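PDB 3MN8: LP15968p from Drosophila melanogaster, which removes C-terminal arginine or lysine residues from peptides and proteins as a zinc-dependent carboxypeptidase that processes growth factors, hormones and neuropeptides. Local coordinates for residues H39-S42 with Q43-E47; G107-L110 with L111-M114; A314-L317 with P318-Q322. All coordinates share one frame; numbering follows the deposited sequence.

Interaction 1: residues H39-S42 with Q43-E47; sequences HYAS and QEQLE
Ser42 OG accepts a hydrogen bond from the backbone N of Gln45, at 3.0 Å and 164°. Ser42 is thus the N-cap of helix 43-56, and its hydroxyl serves an amide that has no earlier helical carbonyl to meet. OG reaches that amide because it stands between the backbone N and the carbonyl carbon of its own residue (chi1 71°). The Gln45 side chain lies against the cap, with CG 3.3 Å from Ser42 OG. From there its chain runs back over the loop. Ala41 CB meets Gln45 CB at 4.1 Å. At the far end Gln45 OE1 comes to the edge of the His39 ring, 3.4 Å from CD2. Amide and ring planes are turned 63° apart. The main-chain bond from Leu46 N to Ser42 O, 2.8 Å long, opens the regular helix. This N-terminal helix belongs to the catalytic M14 domain of the first carboxypeptidase unit. Within the first turn, Gln43 NE2 donates to Glu47 OE2 at 3.3 Å, meeting the carboxylate from above its plane. Further out, His39 ND1 is bonded to Gln37 O. Tyr40 turns away from the helix; its OH bonds Pro312 O, and its ring meets Tyr311 edge-to-face.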
loop_
_atom_site.group_PDB
_atom_site.type_symbol
_atom_site.label_atom_id
_atom_site.label_comp_id
_atom_site.label_asym_id
_atom_site.label_seq_id
_atom_site.Cartn_x
_atom_site.Cartn_y
_atom_site.Cartn_z
ATOM N N HIS A 39 12.531 19.141 8.423
ATOM C CA HIS A 39 12.726 19.717 7.102
ATOM C C HIS A 39 12.242 18.738 6.028
ATOM O O HIS A 39 12.148 17.527 6.263
ATOM C CB HIS A 39 14.202 20.080 6.892
ATOM C CG HIS A 39 15.085 18.899 6.612
ATOM N ND1 HIS A 39 15.296 17.896 7.528
ATOM C CD2 HIS A 39 15.819 18.583 5.520
ATOM C CE1 HIS A 39 16.119 16.997 7.006
ATOM N NE2 HIS A 39 16.453 17.388 5.796
ATOM N N TYR A 40 11.922 19.257 4.850
ATOM C CA TYR A 40 11.505 18.376 3.760
ATOM C C TYR A 40 12.711 17.867 2.982
ATOM O O TYR A 40 13.541 18.656 2.535
ATOM C CB TYR A 40 10.492 19.075 2.837
ATOM C CG TYR A 40 9.085 19.124 3.414
ATOM C CD1 TYR A 40 8.535 20.312 3.881
ATOM C CD2 TYR A 40 8.317 17.972 3.512
ATOM C CE1 TYR A 40 7.255 20.346 4.415
ATOM C CE2 TYR A 40 7.043 18.002 4.045
ATOM C CZ TYR A 40 6.519 19.185 4.494
ATOM O OH TYR A 40 5.253 19.188 5.030
ATOM N N ALA A 41 12.819 16.552 2.834
ATOM C CA ALA A 41 13.946 15.973 2.103
ATOM C C ALA A 41 13.788 16.172 0.585
ATOM O O ALA A 41 12.758 15.834 0.001
ATOM C CB ALA A 41 14.111 14.504 2.447
ATOM N N SER A 42 14.819 16.740 -0.036
ATOM C CA SER A 42 14.803 16.973 -1.478
ATOM C C SER A 42 15.049 15.671 -2.224
ATOM O O SER A 42 15.368 14.653 -1.619
ATOM C CB SER A 42 15.869 18.001 -1.872
ATOM O OG SER A 42 17.178 17.467 -1.742
ATOM N N GLN A 43 14.915 15.704 -3.541
ATOM C CA GLN A 43 15.276 14.550 -4.348
ATOM C C GLN A 43 16.694 14.103 -4.019
ATOM O O GLN A 43 16.913 12.935 -3.734
ATOM C CB GLN A 43 15.170 14.873 -5.836
ATOM C CG GLN A 43 15.392 13.679 -6.740
ATOM C CD GLN A 43 14.366 12.569 -6.515
ATOM O OE1 GLN A 43 13.230 12.816 -6.093
ATOM N NE2 GLN A 43 14.764 11.334 -6.812
ATOM N N GLU A 44 17.659 15.023 -4.044
ATOM C CA GLU A 44 19.032 14.646 -3.715
ATOM C C GLU A 44 19.123 14.080 -2.294
ATOM O O GLU A 44 19.776 13.067 -2.063
ATOM C CB GLU A 44 20.013 15.813 -3.878
ATOM C CG GLU A 44 21.479 15.373 -3.787
ATOM C CD GLU A 44 22.419 16.450 -3.258
ATOM O OE1 GLU A 44 21.982 17.613 -3.103
ATOM O OE2 GLU A 44 23.601 16.128 -2.997
ATOM N N GLN A 45 18.462 14.735 -1.345
ATOM C CA GLN A 45 18.512 14.296 0.046
ATOM C C GLN A 45 17.923 12.913 0.234
ATOM O O GLN A 45 18.357 12.158 1.106
ATOM C CB GLN A 45 17.817 15.300 0.959
ATOM C CG GLN A 45 18.595 16.608 1.072
ATOM C CD GLN A 45 18.258 17.381 2.322
ATOM O OE1 GLN A 45 17.123 17.811 2.507
ATOM N NE2 GLN A 45 19.242 17.564 3.189
ATOM N N LEU A 46 16.943 12.582 -0.599
ATOM C CA LEU A 46 16.286 11.274 -0.549
ATOM C C LEU A 46 17.158 10.131 -1.099
ATOM O O LEU A 46 17.318 9.100 -0.460
ATOM C CB LEU A 46 14.948 11.332 -1.296
ATOM C CG LEU A 46 14.244 10.000 -1.555
ATOM C CD1 LEU A 46 14.029 9.263 -0.237
ATOM C CD2 LEU A 46 12.929 10.217 -2.288
ATOM N N GLU A 47 17.710 10.330 -2.289
ATOM C CA GLU A 47 18.604 9.358 -2.894
ATOM C C GLU A 47 19.780 9.115 -1.963
ATOM O O GLU A 47 20.169 7.964 -1.718
ATOM C CB GLU A 47 19.086 9.849 -4.267
ATOM C CG GLU A 47 17.979 9.938 -5.320
ATOM C CD GLU A 47 18.441 10.606 -6.600
ATOM O OE1 GLU A 47 19.456 11.336 -6.554
ATOM O OE2 GLU A 47 17.791 10.415 -7.651
#

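Interaction 2: residues G107-L110 with L111-M114; sequences GRQL and LVYM
The Tyr113 ring lies over the backbone carbonyl of Gln109, one helical turn earlier. Gln109 O sits 3.2 Å above one face of the ring, displaced toward its rim. The same oxygen accepts the backbone N of Tyr113 at 2.8 Å and a nearly straight 171°. Tyr113 CG is anti to the carbonyl carbon (chi1 -68°), which swings the ring back over the preceding turn. The side-chain amide of Gln109 comes to this ring as well. Its plane stands 81° from the ring plane, and NE2 is 3.6 Å from Tyr113 CE2. A bend at chi2 brings the amide toward Tyr113 and Val112. Val112 points the same way as Gln109 and runs alongside it, with CG1 4.0 Å from Gln109 NE2. The other end of the amide is taken up elsewhere: Gln109 OE1 accepts the backbone N of Ala41. That bond would fix the rotation of the amide and ties the helix to the loop before helix 43-56. Leu110 CD2 makes an apolar contact with Tyr113 CD1 at 4.2 Å. Met114 N bonds Leu110 O, continuing the i to i+4 ladder. Outside the segments, Phe34 meets the Tyr113 ring, and the Arg108 guanidinium makes a cation-pi contact with Tyr148. All eight residues are buried. This is a regular alpha-helix packed inside the alpha/beta catalytic domain of an M14 carboxypeptidase, beginning just after the zinc ligands His101 and Glu104.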
loop_
_atom_site.group_PDB
_atom_site.type_symbol
_atom_site.label_atom_id
_atom_site.label_comp_id
_atom_site.label_asym_id
_atom_site.label_seq_id
_atom_site.Cartn_x
_atom_site.Cartn_y
_atom_site.Cartn_z
ATOM N N GLY A 107 2.879 12.658 3.682
ATOM C CA GLY A 107 3.135 11.241 3.473
ATOM C C GLY A 107 4.571 11.005 3.052
ATOM O O GLY A 107 5.241 10.080 3.534
ATOM N N ARG A 108 5.039 11.851 2.138
ATOM C CA ARG A 108 6.430 11.830 1.699
ATOM C C ARG A 108 7.351 11.711 2.898
ATOM O O ARG A 108 8.096 10.738 3.026
ATOM C CB ARG A 108 6.779 13.093 0.901
ATOM C CG ARG A 108 8.265 13.362 0.856
ATOM C CD ARG A 108 8.631 14.669 0.165
ATOM N NE ARG A 108 8.745 14.495 -1.275
ATOM C CZ ARG A 108 9.865 14.525 -1.997
ATOM N NH1 ARG A 108 11.054 14.747 -1.450
ATOM N NH2 ARG A 108 9.772 14.339 -3.306
ATOM N N GLN A 109 7.287 12.695 3.786
ATOM C CA GLN A 109 8.195 12.731 4.933
ATOM C C GLN A 109 7.948 11.603 5.921
ATOM O O GLN A 109 8.905 11.086 6.518
ATOM C CB GLN A 109 8.150 14.081 5.652
ATOM C CG GLN A 109 9.135 15.087 5.107
ATOM C CD GLN A 109 10.520 14.503 4.981
ATOM O OE1 GLN A 109 11.083 14.435 3.886
ATOM N NE2 GLN A 109 11.079 14.071 6.102
ATOM N N LEU A 110 6.681 11.214 6.087
ATOM C CA LEU A 110 6.351 10.102 6.980
ATOM C C LEU A 110 7.014 8.786 6.557
ATOM O O LEU A 110 7.413 7.972 7.405
ATOM C CB LEU A 110 4.842 9.909 7.087
ATOM C CG LEU A 110 4.086 10.984 7.874
ATOM C CD1 LEU A 110 2.632 10.590 7.993
ATOM C CD2 LEU A 110 4.669 11.168 9.246
ATOM N N LEU A 111 7.131 8.575 5.250
ATOM C CA LEU A 111 7.755 7.360 4.757
ATOM C C LEU A 111 9.257 7.444 4.918
ATOM O O LEU A 111 9.921 6.441 5.158
ATOM C CB LEU A 111 7.392 7.112 3.299
ATOM C CG LEU A 111 5.970 6.602 3.090
ATOM C CD1 LEU A 111 5.714 6.273 1.624
ATOM C CD2 LEU A 111 5.771 5.378 3.970
ATOM N N VAL A 112 9.798 8.646 4.786
ATOM C CA VAL A 112 11.217 8.845 5.002
ATOM C C VAL A 112 11.521 8.529 6.455
ATOM O O VAL A 112 12.473 7.808 6.760
ATOM C CB VAL A 112 11.615 10.282 4.672
ATOM C CG1 VAL A 112 12.915 10.643 5.358
ATOM C CG2 VAL A 112 11.722 10.451 3.151
ATOM N N TYR A 113 10.686 9.053 7.346
ATOM C CA TYR A 113 10.746 8.722 8.771
ATOM C C TYR A 113 10.612 7.214 9.077
ATOM O O TYR A 113 11.380 6.659 9.859
ATOM C CB TYR A 113 9.655 9.489 9.526
ATOM C CG TYR A 113 9.869 10.988 9.593
ATOM C CD1 TYR A 113 8.805 11.852 9.854
ATOM C CD2 TYR A 113 11.133 11.542 9.409
ATOM C CE1 TYR A 113 8.995 13.228 9.927
ATOM C CE2 TYR A 113 11.334 12.915 9.481
ATOM C CZ TYR A 113 10.260 13.749 9.735
ATOM O OH TYR A 113 10.454 15.105 9.800
ATOM N N MET A 114 9.627 6.559 8.476
ATOM C CA MET A 114 9.435 5.132 8.705
ATOM C C MET A 114 10.704 4.326 8.390
ATOM O O MET A 114 11.162 3.550 9.216
ATOM C CB MET A 114 8.231 4.610 7.904
ATOM C CG MET A 114 7.958 3.100 8.060
ATOM S SD MET A 114 7.510 2.567 9.743
ATOM C CE MET A 114 6.123 3.669 10.028
#

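Interaction 3: residues A314-L317 with P318-Q322; sequences ASTL and PQEWQ
Glu320 lies back along the helix against Thr316, and the two side chains cross at a slant. Glu320 CB is 3.6 Å from Leu317 O. The next atom, CG, meets the methyl CG2 of Thr316 at 3.4 Å. CG is anti to the carbonyl carbon of its own residue (chi1 -59°), which directs the chain back toward the previous turn. A bend at chi2 (-65°) keeps the carboxylate near the same methyl, with Glu320 CD 3.9 Å and OE2 3.5 Å from Thr316 CG2. The other oxygen, OE1, has a long, weak ion pair with Arg323. In the backbone, Glu320 N bonds Thr316 O at 3.2 Å and Trp321 N bonds Leu317 O at 2.9 Å. These bonds belong to the first turn of helix 317-333, which follows the strand carrying Glu305, the predicted active-site acid. Pro318 is the second helix residue, where an N-H generally meets no helical carbonyl, so its absence costs little. Its ring lies by the carbonyl of Ser315, with Pro318 CD 3.3 Å from Ser315 O, and Pro38 touches it from the N-terminal loop. An alanine here would lose the ring atoms CG and CD, so the contact with Pro38 would likely weaken and the first turn gain freedom to flex. Trp321 turns its indole away toward helix 106-121; NE1 bonds Glu32 OE1, and the ring meets Phe34 edge-to-face.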
loop_
_atom_site.group_PDB
_atom_site.type_symbol
_atom_site.label_atom_id
_atom_site.label_comp_id
_atom_site.label_asym_id
_atom_site.label_seq_id
_atom_site.Cartn_x
_atom_site.Cartn_y
_atom_site.Cartn_z
ATOM N N ALA A 314 7.711 22.313 7.914
ATOM C CA ALA A 314 8.502 21.282 8.575
ATOM C C ALA A 314 8.154 21.066 10.057
ATOM O O ALA A 314 8.002 19.930 10.502
ATOM C CB ALA A 314 9.985 21.583 8.415
ATOM N N SER A 315 8.036 22.152 10.815
ATOM C CA SER A 315 7.809 22.073 12.264
ATOM C C SER A 315 6.599 21.211 12.579
ATOM O O SER A 315 6.467 20.684 13.685
ATOM C CB SER A 315 7.628 23.478 12.871
ATOM O OG SER A 315 6.479 24.134 12.345
ATOM N N THR A 316 5.719 21.090 11.591
ATOM C CA THR A 316 4.526 20.266 11.688
ATOM C C THR A 316 4.890 18.786 11.687
ATOM O O THR A 316 4.248 17.975 12.366
ATOM C CB THR A 316 3.569 20.565 10.514
ATOM O OG1 THR A 316 2.701 21.641 10.879
ATOM C CG2 THR A 316 2.729 19.356 10.163
ATOM N N LEU A 317 5.939 18.451 10.940
ATOM C CA LEU A 317 6.326 17.069 10.663
ATOM C C LEU A 317 6.494 16.158 11.886
ATOM O O LEU A 317 6.043 15.003 11.873
ATOM C CB LEU A 317 7.593 17.043 9.810
ATOM C CG LEU A 317 7.583 17.862 8.517
ATOM C CD1 LEU A 317 8.981 17.861 7.910
ATOM C CD2 LEU A 317 6.535 17.361 7.505
ATOM N N PRO A 318 7.167 16.649 12.937
ATOM C CA PRO A 318 7.338 15.798 14.115
ATOM C C PRO A 318 6.013 15.357 14.732
ATOM O O PRO A 318 5.903 14.190 15.119
ATOM C CB PRO A 318 8.120 16.691 15.065
ATOM C CG PRO A 318 8.933 17.547 14.153
ATOM C CD PRO A 318 8.019 17.846 13.002
ATOM N N GLN A 319 5.032 16.260 14.806
ATOM C CA GLN A 319 3.661 15.915 15.241
ATOM C C GLN A 319 2.964 14.863 14.351
ATOM O O GLN A 319 2.353 13.892 14.844
ATOM C CB GLN A 319 2.777 17.171 15.289
ATOM C CG GLN A 319 2.699 17.858 16.644
ATOM C CD GLN A 319 3.384 19.214 16.644
ATOM O OE1 GLN A 319 2.946 20.145 17.326
ATOM N NE2 GLN A 319 4.464 19.333 15.869
ATOM N N GLU A 320 3.030 15.088 13.039
ATOM C CA GLU A 320 2.457 14.160 12.078
ATOM C C GLU A 320 3.058 12.783 12.288
ATOM O O GLU A 320 2.362 11.766 12.182
ATOM C CB GLU A 320 2.699 14.632 10.641
ATOM C CG GLU A 320 2.117 16.018 10.323
ATOM C CD GLU A 320 0.583 16.079 10.391
ATOM O OE1 GLU A 320 -0.055 15.071 10.768
ATOM O OE2 GLU A 320 0.009 17.144 10.058
ATOM N N TRP A 321 4.349 12.739 12.605
ATOM C CA TRP A 321 4.985 11.449 12.858
ATOM C C TRP A 321 4.348 10.713 14.042
ATOM O O TRP A 321 4.005 9.532 13.931
ATOM C CB TRP A 321 6.501 11.576 13.063
ATOM C CG TRP A 321 7.083 10.317 13.643
ATOM C CD1 TRP A 321 7.504 10.131 14.920
ATOM C CD2 TRP A 321 7.247 9.054 12.976
ATOM N NE1 TRP A 321 7.941 8.844 15.092
ATOM C CE2 TRP A 321 7.793 8.157 13.914
ATOM C CE3 TRP A 321 6.985 8.595 11.677
ATOM C CZ2 TRP A 321 8.089 6.824 13.597
ATOM C CZ3 TRP A 321 7.287 7.272 11.363
ATOM C CH2 TRP A 321 7.835 6.407 12.319
ATOM N N GLN A 322 4.181 11.408 15.164
ATOM C CA GLN A 322 3.658 10.775 16.371
ATOM C C GLN A 322 2.224 10.273 16.211
ATOM O O GLN A 322 1.847 9.265 16.812
ATOM C CB GLN A 322 3.754 11.710 17.571
ATOM C CG GLN A 322 4.508 11.104 18.732
ATOM C CD GLN A 322 5.982 10.924 18.430
ATOM O OE1 GLN A 322 6.574 9.888 18.744
ATOM N NE2 GLN A 322 6.584 11.936 17.810
#

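Overall arrangement
The three contacts come in series along the chain, yet meet on one side of the catalytic domain. Interaction 2 lies on helix 106-121, its centre about 11 Å from that of interaction 1 and about 10 Å from that of interaction 3. Interactions 1 and 3 are about 16 Å apart. They mark the starts of helices 43-56 and 317-333. Tyr40 and Gln109 pack together between interactions 1 and 2. Leu317 touches both Tyr40 and Tyr113, so all three meet through it. Thus the N-terminal loop and two helices distant in sequence are joined beside the helix that follows zinc ligand Glu104.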